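Lipoteichoic acid primase (Listeria monocytogenes, PDB 4UOP) belongs to the sulfatase-like family of metal-dependent enzymes, its extracellular catalytic domain holding a bound magnesium ion in an alpha/beta fold. Local coordinates at residues Asp147-Ser159 against Tyr167-Phe181. Residues are numbered along the deposited sequence; the frame is centred on the assembly and turned at random.
Sequences DYKTATFHTNDAS and YPAVGFDKFYDRKFF
Strands 149-153 and 174-176 pair in parallel at one margin of the large mixed sheet, A151 facing K174, T152 facing F175 and F153 facing Y176. Backbone hydrogen bonds alternate between them: K174 N donates to T150 O, T152 N to K174 O, Y176 N to T152 O (2.8 Å) and H154 N to Y176 O. At the start, the side chains of T150 and D173 bind each other's backbone: OG1 of T150 takes D173 N at 3.0 Å, while OD2 of D173 takes T150 N on its anti side, 24° out of the carboxylate plane. A water links T150 OG1 to G171 O, where a Schellman motif ends helix 163-169. This helix makes the crossover of a beta-alpha-beta unit, part of the alpha/beta core of the sulfatase family, and packs on the sheet face that carries T152. T152 turns OG1 away from its own backbone N (chi1 -174°), toward Q217 O on strand 214-219, which leaves CG2 over the centre of the Y167 ring, 3.5 Å from its centroid; T152 CB sits over the F172 ring. On the other face, where helix 193-209 packs, the F153 and Y176 side chains point the same way, their rings nearly parallel (4°) but barely overlapping, CE2 of F153 lying over the rim of the Y176 ring, 3.4 Å from its CD1. Farther along, T155 CG2 presses on one face of F181, with F180 against the opposite face. OD2 of D177 accepts A158 N (3.1 Å) through its anti lone pair, while OD1 caps helix 178-181 weakly through K179 N. The extended R178 runs past D157 in a long salt bridge, its guanidinium also bound by D183 and F189 O.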
loop_
_atom_site.group_PDB
_atom_site.type_symbol
_atom_site.label_atom_id
_atom_site.label_comp_id
_atom_site.label_asym_id
_atom_site.label_seq_id
_atom_site.Cartn_x
_atom_site.Cartn_y
_atom_site.Cartn_z
ATOM N N ASP B 147 34.607 -4.411 -12.227
ATOM C CA ASP B 147 35.726 -4.061 -11.362
ATOM C C ASP B 147 35.425 -2.934 -10.384
ATOM O O ASP B 147 36.350 -2.247 -9.950
ATOM C CB ASP B 147 36.980 -3.701 -12.180
ATOM C CG ASP B 147 37.410 -4.823 -13.103
ATOM O OD1 ASP B 147 38.057 -5.765 -12.607
ATOM O OD2 ASP B 147 37.076 -4.769 -14.305
ATOM N N TYR B 148 34.151 -2.756 -10.039
ATOM C CA TYR B 148 33.770 -1.859 -8.947
ATOM C C TYR B 148 33.530 -2.682 -7.686
ATOM O O TYR B 148 32.895 -3.733 -7.740
ATOM C CB TYR B 148 32.489 -1.076 -9.274
ATOM C CG TYR B 148 32.651 -0.007 -10.341
ATOM C CD1 TYR B 148 32.782 -0.336 -11.676
ATOM C CD2 TYR B 148 32.677 1.335 -10.005
ATOM C CE1 TYR B 148 32.957 0.643 -12.657
ATOM C CE2 TYR B 148 32.831 2.321 -10.968
ATOM C CZ TYR B 148 32.978 1.971 -12.297
ATOM O OH TYR B 148 33.151 2.941 -13.257
ATOM N N LYS B 149 34.043 -2.199 -6.559
ATOM C CA LYS B 149 33.583 -2.629 -5.245
ATOM C C LYS B 149 32.405 -1.723 -4.897
ATOM O O LYS B 149 32.446 -0.534 -5.182
ATOM C CB LYS B 149 34.681 -2.477 -4.195
ATOM C CG LYS B 149 35.837 -3.457 -4.359
ATOM C CD LYS B 149 35.395 -4.877 -4.103
ATOM C CE LYS B 149 36.566 -5.845 -4.124
ATOM N NZ LYS B 149 36.074 -7.215 -3.824
ATOM N N THR B 150 31.354 -2.302 -4.324
ATOM C CA THR B 150 30.088 -1.606 -4.153
ATOM C C THR B 150 29.685 -1.612 -2.680
ATOM O O THR B 150 29.852 -2.622 -1.977
ATOM C CB THR B 150 28.987 -2.230 -5.036
ATOM O OG1 THR B 150 28.728 -3.574 -4.632
ATOM C CG2 THR B 150 29.412 -2.232 -6.515
ATOM N N ALA B 151 29.196 -0.475 -2.197
ATOM C CA ALA B 151 28.784 -0.365 -0.798
ATOM C C ALA B 151 27.645 0.622 -0.675
ATOM O O ALA B 151 27.545 1.571 -1.455
ATOM C CB ALA B 151 29.948 0.065 0.089
ATOM N N THR B 152 26.803 0.403 0.330
ATOM C CA THR B 152 25.793 1.394 0.677
ATOM C C THR B 152 25.928 1.767 2.152
ATOM O O THR B 152 26.325 0.927 2.967
ATOM C CB THR B 152 24.387 0.878 0.316
ATOM O OG1 THR B 152 23.396 1.897 0.535
ATOM C CG2 THR B 152 24.057 -0.384 1.085
ATOM N N PHE B 153 25.605 3.027 2.461
ATOM C CA PHE B 153 25.817 3.639 3.771
ATOM C C PHE B 153 24.525 4.288 4.242
ATOM O O PHE B 153 23.929 5.084 3.528
ATOM C CB PHE B 153 26.870 4.753 3.685
ATOM C CG PHE B 153 28.245 4.298 3.248
ATOM C CD1 PHE B 153 28.532 4.080 1.894
ATOM C CD2 PHE B 153 29.254 4.116 4.166
ATOM C CE1 PHE B 153 29.798 3.703 1.488
ATOM C CE2 PHE B 153 30.523 3.711 3.760
ATOM C CZ PHE B 153 30.793 3.507 2.421
ATOM N N HIS B 154 24.114 3.973 5.469
ATOM C CA HIS B 154 22.947 4.603 6.080
ATOM C C HIS B 154 23.079 4.439 7.582
ATOM O O HIS B 154 23.481 3.369 8.028
ATOM C CB HIS B 154 21.672 3.942 5.574
ATOM C CG HIS B 154 20.414 4.541 6.125
ATOM N ND1 HIS B 154 20.037 5.847 5.885
ATOM C CD2 HIS B 154 19.441 4.005 6.896
ATOM C CE1 HIS B 154 18.879 6.083 6.475
ATOM N NE2 HIS B 154 18.500 4.983 7.102
ATOM N N THR B 155 22.765 5.482 8.356
ATOM C CA THR B 155 23.105 5.481 9.786
ATOM C C THR B 155 22.093 4.768 10.684
ATOM O O THR B 155 22.378 4.572 11.870
ATOM C CB THR B 155 23.360 6.897 10.348
ATOM O OG1 THR B 155 22.144 7.651 10.342
ATOM C CG2 THR B 155 24.435 7.632 9.539
ATOM N N ASN B 156 20.952 4.359 10.142
ATOM C CA ASN B 156 20.000 3.552 10.906
ATOM C C ASN B 156 20.271 2.041 10.790
ATOM O O ASN B 156 21.111 1.603 9.997
ATOM C CB ASN B 156 18.572 3.852 10.454
ATOM C CG ASN B 156 17.573 3.815 11.594
ATOM O OD1 ASN B 156 17.848 3.291 12.683
ATOM N ND2 ASN B 156 16.389 4.366 11.343
ATOM N N ASP B 157 19.553 1.254 11.584
ATOM C CA ASP B 157 19.739 -0.199 11.604
ATOM C C ASP B 157 19.218 -0.851 10.323
ATOM O O ASP B 157 18.131 -0.542 9.866
ATOM C CB ASP B 157 19.042 -0.812 12.825
ATOM C CG ASP B 157 19.678 -0.373 14.147
ATOM O OD1 ASP B 157 20.792 -0.851 14.474
ATOM O OD2 ASP B 157 19.068 0.443 14.875
ATOM N N ALA B 158 20.001 -1.762 9.758
ATOM C CA ALA B 158 19.688 -2.365 8.463
ATOM C C ALA B 158 18.538 -3.374 8.517
ATOM O O ALA B 158 18.063 -3.811 7.466
ATOM C CB ALA B 158 20.923 -3.026 7.873
ATOM N N SER B 159 18.066 -3.731 9.713
ATOM C CA SER B 159 16.797 -4.471 9.806
ATOM C C SER B 159 15.603 -3.695 9.198
ATOM O O SER B 159 14.641 -4.308 8.732
ATOM C CB SER B 159 16.482 -4.840 11.261
ATOM O OG SER B 159 16.382 -3.679 12.064
ATOM N N TYR B 167 20.058 -5.729 0.501
ATOM C CA TYR B 167 21.330 -5.266 -0.024
ATOM C C TYR B 167 22.175 -6.411 -0.634
ATOM O O TYR B 167 22.705 -6.243 -1.735
ATOM C CB TYR B 167 22.082 -4.424 1.004
ATOM C CG TYR B 167 21.465 -3.064 1.301
ATOM C CD1 TYR B 167 20.681 -2.381 0.369
ATOM C CD2 TYR B 167 21.709 -2.434 2.511
ATOM C CE1 TYR B 167 20.155 -1.129 0.649
ATOM C CE2 TYR B 167 21.185 -1.198 2.796
ATOM C CZ TYR B 167 20.405 -0.552 1.861
ATOM O OH TYR B 167 19.887 0.688 2.149
ATOM N N PRO B 168 22.264 -7.573 0.048
ATOM C CA PRO B 168 22.823 -8.798 -0.558
ATOM C C PRO B 168 22.061 -9.281 -1.788
ATOM O O PRO B 168 22.687 -9.711 -2.756
ATOM C CB PRO B 168 22.687 -9.843 0.560
ATOM C CG PRO B 168 22.662 -9.066 1.817
ATOM C CD PRO B 168 22.066 -7.729 1.501
ATOM N N ALA B 169 20.729 -9.203 -1.754
ATOM C CA ALA B 169 19.912 -9.590 -2.891
ATOM C C ALA B 169 20.277 -8.830 -4.158
ATOM O O ALA B 169 20.281 -9.411 -5.245
ATOM C CB ALA B 169 18.428 -9.413 -2.581
ATOM N N VAL B 170 20.549 -7.527 -4.040
ATOM C CA VAL B 170 20.943 -6.746 -5.219
ATOM C C VAL B 170 22.438 -6.779 -5.480
ATOM O O VAL B 170 22.902 -6.207 -6.454
ATOM C CB VAL B 170 20.440 -5.271 -5.199
ATOM C CG1 VAL B 170 18.929 -5.227 -5.290
ATOM C CG2 VAL B 170 20.936 -4.505 -3.976
ATOM N N GLY B 171 23.196 -7.439 -4.613
ATOM C CA GLY B 171 24.604 -7.685 -4.874
ATOM C C GLY B 171 25.551 -6.574 -4.461
ATOM O O GLY B 171 26.631 -6.472 -5.020
ATOM N N PHE B 172 25.172 -5.752 -3.475
ATOM C CA PHE B 172 26.142 -4.872 -2.843
ATOM C C PHE B 172 27.189 -5.750 -2.153
ATOM O O PHE B 172 26.832 -6.720 -1.481
ATOM C CB PHE B 172 25.497 -3.911 -1.815
ATOM C CG PHE B 172 24.943 -2.637 -2.415
ATOM C CD1 PHE B 172 25.795 -1.642 -2.868
ATOM C CD2 PHE B 172 23.582 -2.418 -2.491
ATOM C CE1 PHE B 172 25.305 -0.484 -3.424
ATOM C CE2 PHE B 172 23.075 -1.247 -3.037
ATOM C CZ PHE B 172 23.939 -0.278 -3.501
ATOM N N ASP B 173 28.463 -5.406 -2.293
ATOM C CA ASP B 173 29.533 -6.130 -1.574
ATOM C C ASP B 173 29.407 -5.951 -0.060
ATOM O O ASP B 173 29.641 -6.894 0.714
ATOM C CB ASP B 173 30.914 -5.634 -2.000
ATOM C CG ASP B 173 31.286 -6.068 -3.399
ATOM O OD1 ASP B 173 31.073 -7.246 -3.734
ATOM O OD2 ASP B 173 31.795 -5.230 -4.162
ATOM N N LYS B 174 29.062 -4.735 0.353
ATOM C CA LYS B 174 28.935 -4.391 1.770
ATOM C C LYS B 174 27.836 -3.376 1.998
ATOM O O LYS B 174 27.526 -2.581 1.113
ATOM C CB LYS B 174 30.218 -3.731 2.293
ATOM C CG LYS B 174 31.415 -4.629 2.369
ATOM C CD LYS B 174 32.571 -3.894 3.008
ATOM C CE LYS B 174 33.816 -4.757 3.010
ATOM N NZ LYS B 174 34.992 -3.963 3.443
ATOM N N PHE B 175 27.271 -3.381 3.203
ATOM C CA PHE B 175 26.472 -2.254 3.656
ATOM C C PHE B 175 26.959 -1.840 5.025
ATOM O O PHE B 175 27.338 -2.679 5.850
ATOM C CB PHE B 175 24.968 -2.554 3.649
ATOM C CG PHE B 175 24.557 -3.676 4.543
ATOM C CD1 PHE B 175 24.269 -3.439 5.873
ATOM C CD2 PHE B 175 24.443 -4.964 4.049
ATOM C CE1 PHE B 175 23.898 -4.479 6.714
ATOM C CE2 PHE B 175 24.070 -6.016 4.884
ATOM C CZ PHE B 175 23.790 -5.758 6.215
ATOM N N TYR B 176 26.983 -0.538 5.243
ATOM C CA TYR B 176 27.408 0.051 6.508
ATOM C C TYR B 176 26.174 0.638 7.159
ATOM O O TYR B 176 25.541 1.528 6.590
ATOM C CB TYR B 176 28.419 1.149 6.247
ATOM C CG TYR B 176 29.728 0.703 5.629
ATOM C CD1 TYR B 176 29.830 0.459 4.263
ATOM C CD2 TYR B 176 30.875 0.540 6.417
ATOM C CE1 TYR B 176 31.029 0.068 3.699
ATOM C CE2 TYR B 176 32.081 0.164 5.856
ATOM C CZ TYR B 176 32.146 -0.093 4.497
ATOM O OH TYR B 176 33.338 -0.465 3.940
ATOM N N ASP B 177 25.823 0.143 8.343
ATOM C CA ASP B 177 24.596 0.551 9.008
ATOM C C ASP B 177 24.910 1.133 10.393
ATOM O O ASP B 177 26.057 1.465 10.696
ATOM C CB ASP B 177 23.593 -0.616 9.052
ATOM C CG ASP B 177 23.859 -1.600 10.175
ATOM O OD1 ASP B 177 25.010 -1.703 10.639
ATOM O OD2 ASP B 177 22.890 -2.269 10.604
ATOM N N ARG B 178 23.889 1.256 11.226
ATOM C CA ARG B 178 24.075 1.882 12.542
ATOM C C ARG B 178 25.281 1.341 13.321
ATOM O O ARG B 178 26.005 2.117 13.922
ATOM C CB ARG B 178 22.823 1.753 13.391
ATOM C CG ARG B 178 22.865 2.680 14.600
ATOM C CD ARG B 178 21.652 2.491 15.477
ATOM N NE ARG B 178 21.428 3.689 16.289
ATOM C CZ ARG B 178 20.416 4.538 16.136
ATOM N NH1 ARG B 178 19.485 4.344 15.199
ATOM N NH2 ARG B 178 20.329 5.592 16.940
ATOM N N LYS B 179 25.485 0.026 13.306
ATOM C CA LYS B 179 26.643 -0.607 13.990
ATOM C C LYS B 179 27.972 0.043 13.637
ATOM O O LYS B 179 28.859 0.188 14.488
ATOM C CB LYS B 179 26.737 -2.098 13.652
ATOM C CG LYS B 179 25.621 -2.953 14.228
ATOM C CD LYS B 179 25.984 -4.433 14.218
ATOM C CE LYS B 179 26.339 -4.949 12.827
ATOM N NZ LYS B 179 25.285 -4.664 11.807
ATOM N N PHE B 180 28.113 0.432 12.373
ATOM C CA PHE B 180 29.314 1.101 11.907
ATOM C C PHE B 180 29.399 2.551 12.371
ATOM O O PHE B 180 30.485 3.037 12.684
ATOM C CB PHE B 180 29.394 1.043 10.371
ATOM C CG PHE B 180 30.503 1.866 9.797
ATOM C CD1 PHE B 180 31.816 1.424 9.862
ATOM C CD2 PHE B 180 30.237 3.091 9.203
ATOM C CE1 PHE B 180 32.837 2.183 9.331
ATOM C CE2 PHE B 180 31.254 3.864 8.686
ATOM C CZ PHE B 180 32.556 3.407 8.745
ATOM N N PHE B 181 28.283 3.273 12.334
ATOM C CA PHE B 181 28.306 4.712 12.659
ATOM C C PHE B 181 28.351 5.107 14.143
ATOM O O PHE B 181 28.708 6.238 14.442
ATOM C CB PHE B 181 27.172 5.438 11.930
ATOM C CG PHE B 181 27.300 5.407 10.438
ATOM C CD1 PHE B 181 28.132 6.303 9.788
ATOM C CD2 PHE B 181 26.597 4.475 9.682
ATOM C CE1 PHE B 181 28.260 6.274 8.412
ATOM C CE2 PHE B 181 26.720 4.445 8.301
ATOM C CZ PHE B 181 27.554 5.338 7.668
HETATM O O HOH W 1 28.864 -5.437 -6.362
HETATM O O HOH W 2 22.263 2.050 3.118
#